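Local coordinates for protein 3-oxo-glucose-6-phosphate:glutamate aminotransferase (Bacillus subtilis subsp. subtilis, PDB 4K2M) that catalyses the reversible, pyridoxal phosphate-dependent transfer of an amino group from glutamate to 3-dehydro-glucose 6-phosphate, yielding kanosamine 6-phosphate for antibiotic biosynthesis, at residues T328-E340 against M430-G442. Residues are numbered along the deposited sequence; the frame is centred on the assembly and turned at random. Where two conformers were deposited one is given.
Sequences TQLAELQNKGYIE and MEGLFHVIKQEIG
Leu333 of the short helix 331-335 enters a hole formed by Leu433, Phe434, Ile437 and Lys438, a single knob-into-hole contact between helices whose axes are 27° apart. Its CB points into the interface; with CG beside the backbone N (chi1 -64°), CG lies over one face of the Phe434 ring, 3.9 Å from the centroid, in a CH-pi contact. Beyond it the branches part: CD1 meets Leu433 CG and the Phe434 ring, while CD2 lies between Phe434 CD1 (3.6 Å) and Ile437 CG2 (3.7 Å). The edge of the same ring meets backbone oxygen Gln329 O, 3.4 Å from Phe434 CE2.

Alongside this apolar layer, Glu332 OE2 accepts from two lysines on opposite faces of the carboxylate plane, Lys438 NZ at 3.1 Å and Lys336 NZ. The shared oxygen probably balances the two positive charges.

A Schellman motif with Gly337 as C-prime residue ends helix 331-335 and turns the chain so that Ile441 CG2 lies over one face of the Tyr338 ring, a CH-pi contact, while Ile437 CG2 approaches Tyr338 CD1 obliquely. Far from the active site, the contact joins helix 312-329 and its short continuation to the C-terminal helix 423-441, which also packs against helix 362-373 through Val436 and Phe373.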
# COMPACT_ATOMS: atom_id res chain seq x y z
N THR A 328 20.48 -26.79 20.27
CA THR A 328 21.48 -27.43 21.10
C THR A 328 21.04 -27.51 22.56
O THR A 328 21.12 -28.58 23.18
CB THR A 328 22.84 -26.70 20.96
OG1 THR A 328 23.27 -26.79 19.59
CG2 THR A 328 23.90 -27.33 21.87
N GLN A 329 20.58 -26.41 23.14
CA GLN A 329 20.35 -26.38 24.58
C GLN A 329 19.05 -27.08 24.99
O GLN A 329 18.92 -27.51 26.15
CB GLN A 329 20.46 -24.95 25.15
CG GLN A 329 21.91 -24.41 25.03
CD GLN A 329 22.20 -23.18 25.89
OE1 GLN A 329 21.52 -22.91 26.88
NE2 GLN A 329 23.24 -22.43 25.51
N LEU A 330 18.10 -27.23 24.06
CA LEU A 330 16.87 -27.95 24.34
C LEU A 330 16.96 -29.42 23.96
O LEU A 330 15.99 -30.15 24.09
CB LEU A 330 15.66 -27.32 23.62
CG LEU A 330 15.33 -25.89 24.05
CD1 LEU A 330 14.20 -25.38 23.19
CD2 LEU A 330 14.95 -25.82 25.53
N ALA A 331 18.13 -29.84 23.48
CA ALA A 331 18.33 -31.18 22.94
C ALA A 331 17.76 -32.32 23.79
O ALA A 331 17.14 -33.25 23.26
CB ALA A 331 19.81 -31.43 22.70
N GLU A 332 17.98 -32.25 25.10
CA GLU A 332 17.57 -33.33 25.99
C GLU A 332 16.07 -33.56 25.92
O GLU A 332 15.61 -34.71 25.97
CB GLU A 332 17.98 -33.01 27.43
CG GLU A 332 17.77 -34.18 28.40
CD GLU A 332 17.77 -33.75 29.86
OE1 GLU A 332 18.56 -32.84 30.23
OE2 GLU A 332 16.97 -34.30 30.64
N LEU A 333 15.30 -32.48 25.79
CA LEU A 333 13.84 -32.61 25.75
C LEU A 333 13.39 -33.38 24.51
O LEU A 333 12.38 -34.08 24.53
CB LEU A 333 13.16 -31.24 25.80
CG LEU A 333 13.36 -30.43 27.08
CD1 LEU A 333 12.73 -29.04 26.97
CD2 LEU A 333 12.77 -31.17 28.28
N GLN A 334 14.16 -33.27 23.43
CA GLN A 334 13.85 -34.03 22.23
C GLN A 334 14.40 -35.45 22.32
O GLN A 334 13.75 -36.39 21.88
CB GLN A 334 14.40 -33.35 20.97
CG GLN A 334 14.26 -34.21 19.72
CD GLN A 334 14.64 -33.46 18.45
OE1 GLN A 334 13.77 -33.14 17.63
NE2 GLN A 334 15.92 -33.18 18.28
N ASN A 335 15.59 -35.60 22.88
CA ASN A 335 16.18 -36.93 23.05
C ASN A 335 15.29 -37.86 23.88
O ASN A 335 15.27 -39.08 23.66
CB ASN A 335 17.57 -36.83 23.70
CG ASN A 335 18.56 -36.11 22.83
OD1 ASN A 335 18.39 -36.02 21.61
ND2 ASN A 335 19.62 -35.58 23.45
N LYS A 336 14.57 -37.29 24.83
CA LYS A 336 13.68 -38.05 25.70
C LYS A 336 12.26 -38.11 25.18
O LYS A 336 11.36 -38.60 25.86
CB LYS A 336 13.69 -37.47 27.11
CG LYS A 336 15.03 -37.62 27.80
CD LYS A 336 14.94 -37.26 29.27
CE LYS A 336 16.31 -37.34 29.94
NZ LYS A 336 16.28 -36.66 31.27
N GLY A 337 12.06 -37.58 23.97
CA GLY A 337 10.79 -37.68 23.28
C GLY A 337 9.70 -36.75 23.77
O GLY A 337 8.53 -36.96 23.46
N TYR A 338 10.06 -35.71 24.52
CA TYR A 338 9.04 -34.79 25.03
C TYR A 338 8.64 -33.72 24.01
O TYR A 338 7.50 -33.27 24.00
CB TYR A 338 9.48 -34.13 26.33
CG TYR A 338 9.93 -35.10 27.41
CD1 TYR A 338 10.92 -34.76 28.32
CD2 TYR A 338 9.34 -36.36 27.52
CE1 TYR A 338 11.33 -35.64 29.30
CE2 TYR A 338 9.74 -37.25 28.50
CZ TYR A 338 10.74 -36.88 29.39
OH TYR A 338 11.13 -37.77 30.36
N ILE A 339 9.58 -33.30 23.17
CA ILE A 339 9.28 -32.31 22.14
C ILE A 339 9.94 -32.71 20.83
O ILE A 339 10.80 -33.60 20.80
CB ILE A 339 9.77 -30.90 22.52
CG1 ILE A 339 11.30 -30.86 22.59
CG2 ILE A 339 9.14 -30.44 23.84
CD1 ILE A 339 11.87 -29.44 22.80
N GLU A 340 9.55 -32.05 19.74
CA GLU A 340 10.33 -32.13 18.51
C GLU A 340 10.98 -30.78 18.27
O GLU A 340 10.34 -29.75 18.43
CB GLU A 340 9.45 -32.46 17.30
CG GLU A 340 8.95 -33.90 17.23
CD GLU A 340 8.11 -34.14 15.98
OE1 GLU A 340 8.59 -33.81 14.87
OE2 GLU A 340 6.97 -34.64 16.11
N MET A 430 14.18 -21.11 27.76
CA MET A 430 14.61 -22.49 27.75
C MET A 430 14.49 -23.15 29.11
O MET A 430 14.04 -24.29 29.21
CB MET A 430 16.04 -22.58 27.22
CG MET A 430 16.11 -22.26 25.73
SD MET A 430 17.72 -22.50 25.01
CE MET A 430 18.71 -21.36 25.96
N GLU A 431 14.88 -22.44 30.16
CA GLU A 431 14.75 -22.97 31.51
C GLU A 431 13.29 -23.17 31.87
O GLU A 431 12.92 -24.17 32.48
CB GLU A 431 15.46 -22.07 32.51
CG GLU A 431 16.95 -21.94 32.23
CD GLU A 431 17.67 -21.12 33.26
OE1 GLU A 431 18.44 -20.21 32.87
OE2 GLU A 431 17.48 -21.38 34.47
N GLY A 432 12.45 -22.21 31.48
CA GLY A 432 11.01 -22.31 31.71
C GLY A 432 10.44 -23.53 30.99
O GLY A 432 9.60 -24.25 31.53
N LEU A 433 10.89 -23.75 29.76
CA LEU A 433 10.40 -24.89 29.00
C LEU A 433 10.80 -26.20 29.69
O LEU A 433 9.97 -27.13 29.79
CB LEU A 433 10.93 -24.85 27.57
CG LEU A 433 10.23 -25.76 26.57
CD1 LEU A 433 8.76 -25.35 26.41
CD2 LEU A 433 10.96 -25.72 25.23
N PHE A 434 12.05 -26.29 30.15
CA PHE A 434 12.49 -27.48 30.87
C PHE A 434 11.62 -27.70 32.11
O PHE A 434 11.13 -28.81 32.36
CB PHE A 434 13.97 -27.36 31.27
CG PHE A 434 14.92 -27.97 30.29
CD1 PHE A 434 15.16 -29.34 30.31
CD2 PHE A 434 15.58 -27.19 29.35
CE1 PHE A 434 16.06 -29.92 29.41
CE2 PHE A 434 16.48 -27.77 28.44
CZ PHE A 434 16.71 -29.13 28.48
N HIS A 435 11.39 -26.64 32.88
CA HIS A 435 10.59 -26.75 34.09
C HIS A 435 9.14 -27.14 33.80
O HIS A 435 8.59 -28.05 34.43
CB HIS A 435 10.63 -25.46 34.90
CG HIS A 435 10.03 -25.58 36.26
ND1 HIS A 435 8.67 -25.58 36.48
CD2 HIS A 435 10.61 -25.73 37.48
CE1 HIS A 435 8.44 -25.72 37.77
NE2 HIS A 435 9.60 -25.80 38.40
N VAL A 436 8.50 -26.45 32.86
CA VAL A 436 7.10 -26.71 32.53
C VAL A 436 6.87 -28.11 31.94
O VAL A 436 5.93 -28.80 32.33
CB VAL A 436 6.52 -25.64 31.58
CG1 VAL A 436 5.12 -26.04 31.10
CG2 VAL A 436 6.47 -24.29 32.29
N ILE A 437 7.73 -28.52 31.02
CA ILE A 437 7.54 -29.82 30.36
C ILE A 437 7.70 -30.98 31.34
O ILE A 437 6.98 -31.98 31.26
CB ILE A 437 8.45 -29.97 29.12
CG1 ILE A 437 7.61 -29.83 27.85
CG2 ILE A 437 9.15 -31.34 29.11
CD1 ILE A 437 8.10 -28.76 26.93
N LYS A 438 8.62 -30.85 32.28
CA LYS A 438 8.81 -31.90 33.27
C LYS A 438 7.64 -31.91 34.26
O LYS A 438 7.38 -32.92 34.91
CB LYS A 438 10.18 -31.77 33.94
CG LYS A 438 11.28 -31.82 32.88
CD LYS A 438 12.66 -32.16 33.41
CE LYS A 438 13.59 -32.42 32.23
NZ LYS A 438 14.86 -33.10 32.59
N GLN A 439 6.93 -30.80 34.34
CA GLN A 439 5.68 -30.72 35.08
C GLN A 439 4.56 -31.42 34.30
O GLN A 439 3.65 -32.00 34.89
CB GLN A 439 5.32 -29.26 35.34
CG GLN A 439 5.12 -28.88 36.79
CD GLN A 439 4.56 -27.47 36.94
OE1 GLN A 439 4.72 -26.62 36.05
NE2 GLN A 439 3.90 -27.21 38.06
N GLU A 440 4.63 -31.35 32.97
CA GLU A 440 3.60 -31.94 32.10
C GLU A 440 3.64 -33.46 32.08
O GLU A 440 2.60 -34.13 32.03
CB GLU A 440 3.75 -31.45 30.65
CG GLU A 440 3.28 -30.02 30.40
CD GLU A 440 1.90 -29.75 30.98
OE1 GLU A 440 1.02 -30.64 30.91
OE2 GLU A 440 1.71 -28.64 31.52
N ILE A 441 4.85 -34.00 32.11
CA ILE A 441 5.07 -35.44 31.97
C ILE A 441 4.92 -36.15 33.31
O ILE A 441 4.76 -37.37 33.37
CB ILE A 441 6.48 -35.71 31.41
CG1 ILE A 441 7.54 -35.16 32.37
CG2 ILE A 441 6.63 -35.09 30.03
CD1 ILE A 441 8.94 -35.68 32.11
N GLY A 442 4.98 -35.38 34.40
CA GLY A 442 4.90 -35.94 35.73
C GLY A 442 6.26 -36.33 36.26
O GLY A 442 6.44 -36.51 37.46